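PDB 2PX7: 2-C-methyl-D-erythritol 4-phosphate cytidylyltransferase from Thermus thermophilus HB8, which probably catalyses the formation of 4-diphosphocytidyl-2-C-methyl-D-erythritol from CTP and 2-C-methyl-D-erythritol 4-phosphate, a step of isoprenoid biosynthesis. Local coordinates for residues A[26-31]-A[60-65]; A[64-69]-A[104-109]; A[70-75]-A[84-89]; A[136-141]-A[169-174]; A[180-185]-A[196-201]. All blocks are in the same frame, centred on the assembly; numbering follows the deposited sequence.

Interaction 1 (A[26-31]-A[60-65])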
# COMPACT_ATOMS: atom_id res chain seq x y z
N VAL A 26 -2.66 11.93 26.21
CA VAL A 26 -3.00 13.41 25.97
C VAL A 26 -4.19 13.78 24.94
O VAL A 26 -5.27 13.25 25.10
CB VAL A 26 -1.74 14.36 25.91
CG1 VAL A 26 -1.41 14.89 27.29
CG2 VAL A 26 -0.51 13.67 25.37
N SER A 27 -4.04 14.65 23.93
CA SER A 27 -5.25 15.10 23.13
C SER A 27 -5.54 14.57 21.65
O SER A 27 -4.87 14.95 20.70
CB SER A 27 -5.33 16.62 23.16
OG SER A 27 -6.65 17.11 23.07
N VAL A 28 -6.57 13.74 21.46
CA VAL A 28 -6.78 13.04 20.18
C VAL A 28 -7.94 13.61 19.35
O VAL A 28 -9.07 13.68 19.83
CB VAL A 28 -6.99 11.49 20.39
CG1 VAL A 28 -7.30 10.81 19.09
CG2 VAL A 28 -5.78 10.84 21.07
N LEU A 29 -7.66 14.00 18.10
CA LEU A 29 -8.71 14.56 17.22
C LEU A 29 -9.05 13.60 16.11
O LEU A 29 -8.16 13.19 15.36
CB LEU A 29 -8.30 15.92 16.64
CG LEU A 29 -7.55 16.89 17.58
CD1 LEU A 29 -7.24 18.22 16.85
CD2 LEU A 29 -8.38 17.15 18.84
N ILE A 30 -10.33 13.24 16.02
CA ILE A 30 -10.85 12.32 15.01
C ILE A 30 -11.83 13.03 14.05
O ILE A 30 -13.05 13.03 14.29
CB ILE A 30 -11.54 11.07 15.67
CG1 ILE A 30 -10.66 10.41 16.77
CG2 ILE A 30 -12.08 10.08 14.62
CD1 ILE A 30 -9.25 9.85 16.35
N PRO A 31 -11.32 13.61 12.94
CA PRO A 31 -12.20 14.30 11.97
C PRO A 31 -12.99 13.34 11.09
O PRO A 31 -12.71 13.24 9.91
CB PRO A 31 -11.21 15.11 11.12
CG PRO A 31 -9.92 14.27 11.14
CD PRO A 31 -9.89 13.65 12.53
N ALA A 60 -10.87 2.45 20.63
CA ALA A 60 -10.06 1.42 21.29
C ALA A 60 -8.56 1.67 21.14
O ALA A 60 -7.81 1.53 22.11
CB ALA A 60 -10.44 0.02 20.76
N ALA A 61 -8.12 2.06 19.94
CA ALA A 61 -6.70 2.37 19.68
C ALA A 61 -6.16 3.54 20.52
O ALA A 61 -4.96 3.58 20.85
CB ALA A 61 -6.46 2.62 18.20
N PHE A 62 -7.04 4.48 20.87
CA PHE A 62 -6.64 5.64 21.65
C PHE A 62 -7.25 5.66 23.07
O PHE A 62 -7.47 6.72 23.64
CB PHE A 62 -6.99 6.93 20.87
CG PHE A 62 -6.23 7.08 19.58
CD1 PHE A 62 -4.91 7.52 19.59
CD2 PHE A 62 -6.82 6.78 18.37
CE1 PHE A 62 -4.21 7.67 18.39
CE2 PHE A 62 -6.12 6.92 17.18
CZ PHE A 62 -4.80 7.37 17.19
N ARG A 63 -7.51 4.48 23.64
CA ARG A 63 -8.26 4.44 24.91
C ARG A 63 -7.47 4.95 26.12
O ARG A 63 -8.04 5.33 27.13
CB ARG A 63 -8.89 3.05 25.14
CG ARG A 63 -7.99 1.98 25.73
CD ARG A 63 -8.82 0.71 25.98
NE ARG A 63 -8.42 -0.41 25.13
CZ ARG A 63 -9.26 -1.27 24.53
NH1 ARG A 63 -10.58 -1.14 24.65
NH2 ARG A 63 -8.75 -2.25 23.78
N ASP A 64 -6.15 4.99 25.98
CA ASP A 64 -5.27 5.55 26.99
C ASP A 64 -5.09 7.07 26.92
O ASP A 64 -4.42 7.65 27.79
CB ASP A 64 -3.90 4.87 26.89
CG ASP A 64 -3.93 3.42 27.36
OD1 ASP A 64 -4.66 3.14 28.35
OD2 ASP A 64 -3.24 2.58 26.75
N ALA A 65 -5.67 7.71 25.90
CA ALA A 65 -5.56 9.17 25.73
C ALA A 65 -6.41 9.93 26.74
O ALA A 65 -7.53 9.52 27.05
CB ALA A 65 -5.95 9.58 24.31
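Val28, on the inner strand 27-31, meets Phe62 and Ala65 where the chain leaves helix 54-61 and turns toward strand 67-72. Strand, helix and strand form a beta-alpha-beta crossover of the Rossmann-like nucleotidyltransferase fold, and the contact packs the helix end against the first strand of the unit.

The aromatic part of the contact is a CH-pi interaction. Val28 CG1 lies over one face of the Phe62 ring, displaced toward the rim, and stands 4.1 Å from the ring centroid. It is 16° from the ring normal, so the methyl looks almost straight down on the face. With CG of Phe62 anti to its carbonyl carbon (chi1 -64°), the ring swings over to the strand. Cutting Phe62 back to an alanine would take away the face under Val28 CG1 and is likely to open a gap between helix end and sheet. Farther along the strand, Ile30 CD1 approaches the same ring more loosely, with 4.4 Å to Phe62 CE2. His112 also meets this ring, with the planes well inclined.

The backbone chemistry is local to the helix end. Phe62 is the first residue to leave helical geometry, and a type I turn runs from it to Ala65, closed by a bond from Ala65 N to Phe62 O of 3.1 Å. This turn presents the methyl of Ala65 to the strand.

The aliphatic contacts are close. Val28 CG2 comes to 3.7 Å from Phe62 CD1, and presses on Ala65 CB at 3.5 Å, tighter than an ordinary carbon contact.

Interaction 2 (A[64-69]-A[104-109])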
# COMPACT_ATOMS: atom_id res chain seq x y z
N ASP A 64 -6.15 4.99 25.98
CA ASP A 64 -5.27 5.55 26.99
C ASP A 64 -5.09 7.07 26.92
O ASP A 64 -4.42 7.65 27.79
CB ASP A 64 -3.90 4.87 26.89
CG ASP A 64 -3.93 3.42 27.36
OD1 ASP A 64 -4.66 3.14 28.35
OD2 ASP A 64 -3.24 2.58 26.75
N ALA A 65 -5.67 7.71 25.90
CA ALA A 65 -5.56 9.17 25.73
C ALA A 65 -6.41 9.93 26.74
O ALA A 65 -7.53 9.52 27.05
CB ALA A 65 -5.95 9.58 24.31
N ALA A 66 -5.88 11.05 27.22
CA ALA A 66 -6.59 11.86 28.21
C ALA A 66 -7.90 12.47 27.67
O ALA A 66 -8.86 12.65 28.41
CB ALA A 66 -5.66 12.94 28.80
N GLU A 67 -7.93 12.77 26.36
CA GLU A 67 -9.08 13.42 25.72
C GLU A 67 -9.20 12.97 24.25
O GLU A 67 -8.23 13.06 23.48
CB GLU A 67 -8.91 14.94 25.81
CG GLU A 67 -9.98 15.77 25.12
CD GLU A 67 -9.72 17.27 25.22
OE1 GLU A 67 -8.73 17.77 24.63
OE2 GLU A 67 -10.52 17.97 25.89
N VAL A 68 -10.37 12.46 23.89
CA VAL A 68 -10.69 12.11 22.50
C VAL A 68 -11.85 13.00 22.03
O VAL A 68 -12.91 13.06 22.67
CB VAL A 68 -11.04 10.61 22.32
CG1 VAL A 68 -11.25 10.28 20.84
CG2 VAL A 68 -9.95 9.70 22.94
N LEU A 69 -11.62 13.70 20.92
CA LEU A 69 -12.63 14.59 20.33
C LEU A 69 -12.94 14.10 18.93
O LEU A 69 -12.03 13.88 18.12
CB LEU A 69 -12.10 16.02 20.29
CG LEU A 69 -11.77 16.68 21.64
CD1 LEU A 69 -10.81 17.83 21.47
CD2 LEU A 69 -13.04 17.18 22.34
N ALA A 104 -9.63 21.36 21.78
CA ALA A 104 -8.52 20.61 22.38
C ALA A 104 -8.02 21.29 23.66
O ALA A 104 -7.83 22.50 23.67
CB ALA A 104 -7.37 20.45 21.36
N SER A 105 -7.82 20.53 24.75
CA SER A 105 -7.43 21.13 26.03
C SER A 105 -5.97 20.91 26.40
O SER A 105 -5.43 21.61 27.27
CB SER A 105 -8.37 20.68 27.17
OG SER A 105 -8.28 19.29 27.41
N LEU A 106 -5.32 19.97 25.71
CA LEU A 106 -3.95 19.57 26.03
C LEU A 106 -2.94 20.10 24.98
O LEU A 106 -3.31 20.30 23.82
CB LEU A 106 -3.89 18.05 26.21
CG LEU A 106 -4.84 17.57 27.32
CD1 LEU A 106 -5.28 16.14 27.11
CD2 LEU A 106 -4.22 17.74 28.72
N PRO A 107 -1.68 20.37 25.39
CA PRO A 107 -0.69 21.00 24.51
C PRO A 107 -0.08 20.10 23.43
O PRO A 107 0.78 20.56 22.65
CB PRO A 107 0.41 21.44 25.49
CG PRO A 107 0.33 20.46 26.60
CD PRO A 107 -1.14 20.14 26.75
N LEU A 108 -0.53 18.85 23.38
CA LEU A 108 -0.11 17.91 22.35
C LEU A 108 -1.33 17.27 21.70
O LEU A 108 -2.28 16.92 22.40
CB LEU A 108 0.82 16.85 22.96
CG LEU A 108 1.82 16.24 21.98
CD1 LEU A 108 3.03 17.11 21.82
CD2 LEU A 108 2.23 14.87 22.46
N VAL A 109 -1.33 17.15 20.37
CA VAL A 109 -2.46 16.55 19.67
C VAL A 109 -2.05 15.40 18.76
O VAL A 109 -1.00 15.45 18.15
CB VAL A 109 -3.29 17.55 18.79
CG1 VAL A 109 -4.21 18.34 19.63
CG2 VAL A 109 -2.38 18.47 17.92
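Glu67 reaches from the start of strand 67-72 to Ser105, in the loop that leads from helix 93-103 into strand 108-111. In the Rossmann-like sheet these two parallel strands are not neighbours: strand 27-31 runs between them, and the contact bridges its beginning.

The firm part is polar. The amide of Ser105 points at Glu67 OE1 over 2.9 Å, with a nearly straight N-H...O angle of 162°. OE1 accepts through its syn lone pair, on the side of the other carboxylate oxygen. OE1 also bonds to Ser27 OG of the intervening strand, so one carboxylate oxygen ties all three chain segments together. An extended side chain makes this reach possible: CG of Glu67 is anti to the backbone N (chi1 177°), and the chain stays straight beyond it. Next to it, in the buried part, Leu69 CD1 packs on the backbone of Ala104, with 3.7 Å to its CA. The methyl of Ala104 is less intimate, at 4.3 Å from Leu69 CD1.

The outer part is looser. Ser105 is exposed, and a weak bond from its OG to Glu67 OE2 is possible at 3.0 Å, though the proton could also go to another acceptor. Here the OG is held between the backbone N and the carbonyl carbon (chi1 65°), which turns it to the carboxylate. Ala66 is exposed as well, and it and Glu67 share a single methyl of Leu106. Leu106 CD1 lies 4.0 Å from Glu67 CB. The same CD1 comes nearer to Ala66, at 3.6 Å from its CB.

Interaction 3 (A[70-75]-A[84-89])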
# COMPACT_ATOMS: atom_id res chain seq x y z
N VAL A 70 -14.22 13.92 18.65
CA VAL A 70 -14.69 13.31 17.41
C VAL A 70 -15.64 14.25 16.68
O VAL A 70 -16.54 14.82 17.29
CB VAL A 70 -15.42 11.96 17.68
CG1 VAL A 70 -15.90 11.32 16.36
CG2 VAL A 70 -14.51 11.00 18.45
N ALA A 71 -15.42 14.38 15.37
CA ALA A 71 -16.30 15.15 14.51
C ALA A 71 -17.20 14.21 13.73
O ALA A 71 -16.71 13.24 13.14
CB ALA A 71 -15.50 16.01 13.56
N LEU A 72 -18.50 14.47 13.73
CA LEU A 72 -19.43 13.66 12.96
C LEU A 72 -20.25 14.52 11.99
O LEU A 72 -20.44 15.71 12.24
CB LEU A 72 -20.36 12.86 13.89
CG LEU A 72 -19.73 11.74 14.72
CD1 LEU A 72 -20.78 11.12 15.63
CD2 LEU A 72 -19.09 10.67 13.82
N PRO A 73 -20.75 13.92 10.90
CA PRO A 73 -21.50 14.77 9.98
C PRO A 73 -22.74 15.34 10.70
O PRO A 73 -23.32 14.66 11.54
CB PRO A 73 -21.90 13.82 8.84
CG PRO A 73 -21.02 12.61 9.00
CD PRO A 73 -20.72 12.51 10.46
N PRO A 74 -23.13 16.60 10.40
CA PRO A 74 -24.32 17.18 11.04
C PRO A 74 -25.54 16.27 10.85
O PRO A 74 -25.74 15.73 9.76
CB PRO A 74 -24.50 18.50 10.30
CG PRO A 74 -23.12 18.87 9.82
CD PRO A 74 -22.50 17.55 9.45
N GLY A 75 -26.34 16.09 11.90
CA GLY A 75 -27.50 15.20 11.83
C GLY A 75 -27.24 13.77 12.29
O GLY A 75 -28.17 13.09 12.73
N ALA A 84 -15.49 9.71 24.63
CA ALA A 84 -15.19 10.74 23.64
C ALA A 84 -16.19 11.90 23.71
O ALA A 84 -17.34 11.72 24.11
CB ALA A 84 -15.18 10.15 22.23
N VAL A 85 -15.74 13.09 23.31
CA VAL A 85 -16.62 14.26 23.15
C VAL A 85 -16.88 14.50 21.65
O VAL A 85 -15.95 14.44 20.85
CB VAL A 85 -16.04 15.51 23.87
CG1 VAL A 85 -16.80 16.79 23.49
CG2 VAL A 85 -16.07 15.29 25.41
N PHE A 86 -18.14 14.72 21.28
CA PHE A 86 -18.55 14.82 19.88
C PHE A 86 -18.97 16.24 19.48
O PHE A 86 -19.59 16.95 20.27
CB PHE A 86 -19.70 13.85 19.58
CG PHE A 86 -19.32 12.41 19.74
CD1 PHE A 86 -18.90 11.66 18.65
CD2 PHE A 86 -19.38 11.79 20.99
CE1 PHE A 86 -18.54 10.32 18.79
CE2 PHE A 86 -19.03 10.44 21.15
CZ PHE A 86 -18.60 9.71 20.05
N LEU A 87 -18.63 16.63 18.25
CA LEU A 87 -19.10 17.89 17.67
C LEU A 87 -19.46 17.64 16.21
O LEU A 87 -19.15 16.57 15.67
CB LEU A 87 -18.02 18.99 17.72
CG LEU A 87 -16.69 19.03 18.46
CD1 LEU A 87 -15.99 20.34 18.13
CD2 LEU A 87 -16.84 18.92 19.97
N GLU A 88 -20.10 18.62 15.59
CA GLU A 88 -20.46 18.52 14.18
C GLU A 88 -19.26 18.92 13.33
O GLU A 88 -18.66 19.97 13.57
CB GLU A 88 -21.67 19.40 13.84
CG GLU A 88 -22.88 19.13 14.72
CD GLU A 88 -24.11 19.91 14.31
OE1 GLU A 88 -24.01 21.08 13.88
OE2 GLU A 88 -25.20 19.31 14.42
N GLY A 89 -18.90 18.07 12.38
CA GLY A 89 -17.82 18.37 11.45
C GLY A 89 -18.24 19.29 10.32
O GLY A 89 -19.45 19.53 10.10
O HOH W 1 -25.82 16.73 14.43
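Leu72 O is gripped twice from the neighbouring strand: the amide of Gly89 bonds to it over 2.8 Å, and Glu88 CA adds a CA-H...O contact of 3.4 Å. The Gly89 bond is straight at the hydrogen, 173°, yet its nitrogen sits above the carbonyl plane, 39° out of it.

Val70 O also takes an N-H and a CA-H, from Leu87 and Phe86, but here the amide comes nearly end-on to the carbonyl. Two more bonds complete the pairing: Val70 N gives to Val85 O across 2.8 Å, and Leu72 N to Leu87 O. Val70 thus pairs with Phe86 and Ala71 with Leu87, in parallel register.

On the face carrying Val70, the Phe86 side chain runs alongside that of the valine and points the same way. Its CD1 comes to 3.6 Å from Val70 CB and equally close to Leu72 CD1, so this one ring carbon meets both residues, obliquely. Leu55 of helix 54-61 packs on Val70 and Phe86. On the other face, Ala71 CB meets Gly89 CA at 3.9 Å, where a side chain on the glycine would be crowded.

Outward, the contact ends in water. One molecule accepts from Gly75 N and donates to Glu88 OE2, 2.7 Å from the latter, bridging the loop to the exposed glutamate.

Here strand 85-88 forms the outer edge of the sheet, a parallel pairing that belongs to the Rossmann-like sheet of the nucleotidyltransferase fold, joined to strand 67-72 by a connection without a helix.

Interaction 4 (A[136-141]-A[169-174])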
# COMPACT_ATOMS: atom_id res chain seq x y z
N ALA A 136 6.18 18.14 15.55
CA ALA A 136 5.44 17.73 14.34
C ALA A 136 6.04 16.42 13.87
O ALA A 136 7.21 16.38 13.55
CB ALA A 136 5.57 18.79 13.22
N ALA A 137 5.23 15.35 13.85
CA ALA A 137 5.71 14.02 13.45
C ALA A 137 4.64 13.21 12.73
O ALA A 137 3.48 13.14 13.17
CB ALA A 137 6.23 13.25 14.67
N VAL A 138 5.06 12.58 11.64
CA VAL A 138 4.17 11.84 10.75
C VAL A 138 4.70 10.41 10.48
O VAL A 138 5.89 10.25 10.15
CB VAL A 138 4.07 12.64 9.41
CG1 VAL A 138 3.35 11.86 8.37
CG2 VAL A 138 3.37 13.98 9.66
N PRO A 139 3.82 9.38 10.57
CA PRO A 139 4.21 8.04 10.13
C PRO A 139 4.16 7.87 8.61
O PRO A 139 3.20 8.30 7.96
CB PRO A 139 3.22 7.11 10.83
CG PRO A 139 1.96 7.97 10.96
CD PRO A 139 2.43 9.41 11.09
N VAL A 140 5.22 7.26 8.06
CA VAL A 140 5.34 7.02 6.63
C VAL A 140 5.73 5.56 6.35
O VAL A 140 6.31 4.90 7.20
CB VAL A 140 6.35 7.99 5.93
CG1 VAL A 140 5.94 9.48 6.10
CG2 VAL A 140 7.80 7.74 6.39
N LEU A 141 5.37 5.06 5.16
CA LEU A 141 5.81 3.75 4.70
C LEU A 141 6.51 3.89 3.37
O LEU A 141 6.18 4.78 2.57
CB LEU A 141 4.63 2.79 4.52
CG LEU A 141 3.93 2.13 5.71
CD1 LEU A 141 2.85 1.23 5.16
CD2 LEU A 141 4.86 1.33 6.58
N THR A 169 -1.51 8.09 9.27
CA THR A 169 -1.87 8.79 10.50
C THR A 169 -1.78 7.74 11.63
O THR A 169 -1.72 6.55 11.34
CB THR A 169 -3.31 9.45 10.44
OG1 THR A 169 -4.32 8.44 10.52
CG2 THR A 169 -3.51 10.28 9.16
N PRO A 170 -1.79 8.15 12.91
CA PRO A 170 -1.97 9.51 13.44
C PRO A 170 -0.79 10.43 13.15
O PRO A 170 0.37 9.98 13.10
CB PRO A 170 -2.11 9.29 14.95
CG PRO A 170 -1.38 8.00 15.23
CD PRO A 170 -1.59 7.15 13.99
N GLN A 171 -1.09 11.72 12.95
CA GLN A 171 -0.05 12.76 12.88
C GLN A 171 -0.05 13.56 14.18
O GLN A 171 -1.11 13.95 14.68
CB GLN A 171 -0.27 13.65 11.65
CG GLN A 171 -0.50 12.85 10.35
CD GLN A 171 -0.39 13.66 9.10
OE1 GLN A 171 -0.41 14.91 9.12
NE2 GLN A 171 -0.21 12.96 7.98
N GLY A 172 1.14 13.81 14.73
CA GLY A 172 1.29 14.39 16.07
C GLY A 172 1.88 15.78 16.01
O GLY A 172 2.78 16.03 15.24
N PHE A 173 1.37 16.69 16.83
CA PHE A 173 1.83 18.08 16.79
C PHE A 173 1.73 18.69 18.17
O PHE A 173 0.89 18.25 18.97
CB PHE A 173 0.96 18.92 15.82
CG PHE A 173 0.90 18.36 14.41
CD1 PHE A 173 1.91 18.63 13.50
CD2 PHE A 173 -0.17 17.58 14.01
CE1 PHE A 173 1.88 18.10 12.19
CE2 PHE A 173 -0.23 17.04 12.72
CZ PHE A 173 0.81 17.30 11.81
N PHE A 174 2.57 19.68 18.46
CA PHE A 174 2.23 20.65 19.51
C PHE A 174 0.90 21.29 19.09
O PHE A 174 0.74 21.75 17.96
CB PHE A 174 3.30 21.74 19.68
CG PHE A 174 4.67 21.21 20.08
CD1 PHE A 174 4.81 20.05 20.85
CD2 PHE A 174 5.82 21.91 19.72
CE1 PHE A 174 6.07 19.58 21.23
CE2 PHE A 174 7.10 21.44 20.08
CZ PHE A 174 7.21 20.29 20.84
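Gln171 runs alongside Val138 across the antiparallel pair of strands 136-142 and 165-174. Its CB lies 4.1 Å from Ala137 O, and CG, placed anti to the carbonyl carbon (chi1 -49°), passes Val138 CG2 at the same range. The amide carbon CD is nearer, 3.8 Å from Val138 CG2. At the tip NE2 rests 3.7 Å from Val138 CG1 and bonds to Asp194 OD2 and Gln168 O, while OE1 lies in plane at the edge of the Phe173 ring and accepts a hydrogen bond from Ala196 N. Both ends of this buried amide are therefore satisfied, which fixes its rotation.

The backbones pair between Ala137 and Gly172. Gly172 N meets Ala137 O in the carbonyl plane, nearly straight at 177°, and Ala137 N bonds to Gly172 O over 2.9 Å. Beyond the pair, Ala136 CB packs obliquely on the Phe173 ring, 3.7 Å from CD1. At the other end Pro139 CG lies 3.8 Å from Thr169 C, in the cis peptide between Thr169 and Pro170.

Tyr155 of the second subunit packs on Val138. Strand 165-174 is the reversed strand of an otherwise parallel sheet, the arrangement of the Rossmann-like nucleotidyltransferase fold.

Interaction 5 (A[180-185]-A[196-201])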
# COMPACT_ATOMS: atom_id res chain seq x y z
N GLU A 180 -1.49 27.58 14.92
CA GLU A 180 -0.82 28.51 14.00
C GLU A 180 -0.97 28.10 12.54
O GLU A 180 -1.21 28.95 11.68
CB GLU A 180 0.67 28.67 14.31
CG GLU A 180 1.01 29.34 15.63
CD GLU A 180 0.65 30.83 15.67
OE1 GLU A 180 0.62 31.50 14.61
OE2 GLU A 180 0.41 31.33 16.79
N ALA A 181 -0.78 26.81 12.27
CA ALA A 181 -0.89 26.27 10.92
C ALA A 181 -2.30 26.47 10.33
O ALA A 181 -2.45 26.91 9.18
CB ALA A 181 -0.51 24.80 10.91
N HIS A 182 -3.31 26.13 11.11
CA HIS A 182 -4.68 26.31 10.67
C HIS A 182 -5.06 27.81 10.52
O HIS A 182 -5.78 28.15 9.60
CB HIS A 182 -5.66 25.55 11.57
CG HIS A 182 -5.84 24.11 11.19
ND1 HIS A 182 -6.83 23.68 10.34
CD2 HIS A 182 -5.11 23.01 11.51
CE1 HIS A 182 -6.74 22.37 10.18
NE2 HIS A 182 -5.69 21.94 10.87
N ALA A 183 -4.53 28.67 11.38
CA ALA A 183 -4.77 30.13 11.27
C ALA A 183 -4.19 30.73 9.98
O ALA A 183 -4.85 31.51 9.28
CB ALA A 183 -4.20 30.87 12.50
N TYR A 184 -2.95 30.36 9.67
CA TYR A 184 -2.30 30.79 8.44
C TYR A 184 -3.02 30.23 7.22
O TYR A 184 -3.19 30.93 6.22
CB TYR A 184 -0.83 30.36 8.45
CG TYR A 184 -0.04 30.78 7.23
CD1 TYR A 184 0.25 32.13 6.99
CD2 TYR A 184 0.44 29.84 6.33
CE1 TYR A 184 1.01 32.53 5.87
CE2 TYR A 184 1.19 30.21 5.22
CZ TYR A 184 1.48 31.56 4.99
OH TYR A 184 2.21 31.94 3.87
N ALA A 185 -3.44 28.96 7.29
CA ALA A 185 -4.19 28.35 6.19
C ALA A 185 -5.52 29.06 5.91
O ALA A 185 -5.90 29.22 4.76
CB ALA A 185 -4.40 26.88 6.43
N ALA A 196 0.07 17.82 8.26
CA ALA A 196 1.52 18.04 8.05
C ALA A 196 1.78 19.09 6.98
O ALA A 196 2.69 19.89 7.11
CB ALA A 196 2.20 16.74 7.68
N GLN A 197 0.99 19.09 5.91
CA GLN A 197 1.19 20.09 4.85
C GLN A 197 0.91 21.51 5.27
O GLN A 197 1.53 22.44 4.74
CB GLN A 197 0.36 19.73 3.63
CG GLN A 197 0.93 18.54 2.86
CD GLN A 197 -0.10 17.96 1.94
OE1 GLN A 197 -0.25 18.40 0.79
NE2 GLN A 197 -0.88 17.01 2.46
N LEU A 198 -0.02 21.70 6.20
CA LEU A 198 -0.33 23.05 6.74
C LEU A 198 0.82 23.55 7.62
O LEU A 198 1.15 24.73 7.61
CB LEU A 198 -1.60 23.00 7.58
CG LEU A 198 -2.90 22.50 6.92
CD1 LEU A 198 -4.06 22.73 7.86
CD2 LEU A 198 -3.15 23.14 5.55
N VAL A 199 1.41 22.64 8.39
CA VAL A 199 2.52 22.98 9.27
C VAL A 199 3.78 23.33 8.43
O VAL A 199 4.50 24.28 8.74
CB VAL A 199 2.79 21.81 10.30
CG1 VAL A 199 4.09 22.05 11.09
CG2 VAL A 199 1.61 21.66 11.27
N GLN A 200 4.02 22.54 7.39
CA GLN A 200 5.07 22.79 6.39
C GLN A 200 4.96 24.20 5.78
O GLN A 200 5.97 24.87 5.60
CB GLN A 200 5.00 21.68 5.33
CG GLN A 200 6.07 21.69 4.25
CD GLN A 200 5.90 20.49 3.33
OE1 GLN A 200 4.77 20.14 2.94
NE2 GLN A 200 6.99 19.83 3.02
N ALA A 201 3.75 24.66 5.49
CA ALA A 201 3.54 26.00 4.91
C ALA A 201 3.95 27.14 5.86
O ALA A 201 4.22 28.26 5.42
CB ALA A 201 2.10 26.17 4.42
O HOH W 2 -0.71 26.65 6.98
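His182 and Leu198 make the aromatic part of this helix-helix contact. Leu198 CD1 sits over the centre of the imidazole, 3.6 Å from its centroid and 14° off the normal, in a CH-pi arrangement. NE2 of the same ring bonds to Asp195 OD1, at the start of the second helix, which probably fixes the turn of the ring, with one face to the methyl. A leucine in place of His182 would probably leave Asp195 without this mate and remove the flat face on which Leu198 CD1 rests.

Small apolar groups bring the helices close. Ala181 CB touches Val199 CG2 at 3.8 Å and also lies against Leu198, near its CB and carbonyl O. One turn on, Ala185 CB takes the second branch of the leucine, CD2, at 4.0 Å. Helices 175-188 and 195-201 follow each other after a short loop and pack as an orthogonal pair flanking the sheet: segments 180-185 and 196-201 cross at 78°, and alanines at the crossing let their axes approach to 8.3 Å. Helix 93-103 packs on His182 too, and Tyr155 of the second subunit lies on Ala196, Gln197 and Gln200.

The polar link is a water that donates to both Ala181 O and Leu198 O, 2.7 Å from the latter. It lies in plane at the edge of Tyr184. With CG anti to the backbone N (chi1 -178°), that ring extends toward the second helix, where its CE2 comes 3.6 Å from Ala201 O.

In the fold
Interactions 1 to 4 all belong to one mixed sheet, whereas interaction 5 lies in the helices beside it. Interactions 1, 4 and 5 are buried: the first is apolar and aromatic, the second adds backbone pairing and a buried amide, and the third joins helices through small side chains and a water. Interactions 2 and 3 reach the surface, and both use strand 67-72; interaction 2 relies on a carboxylate, interaction 3 on backbone pairing with a water at its outer end. Interactions 1 and 2 share Asp64 and Ala65, and Val28 bonds to both Glu67 and Leu69. Interaction 5 is tied to interaction 4 through Gln171 and Ala196, and both touch the second subunit. Interaction 3, on the outermost strand 85-88, touches neither.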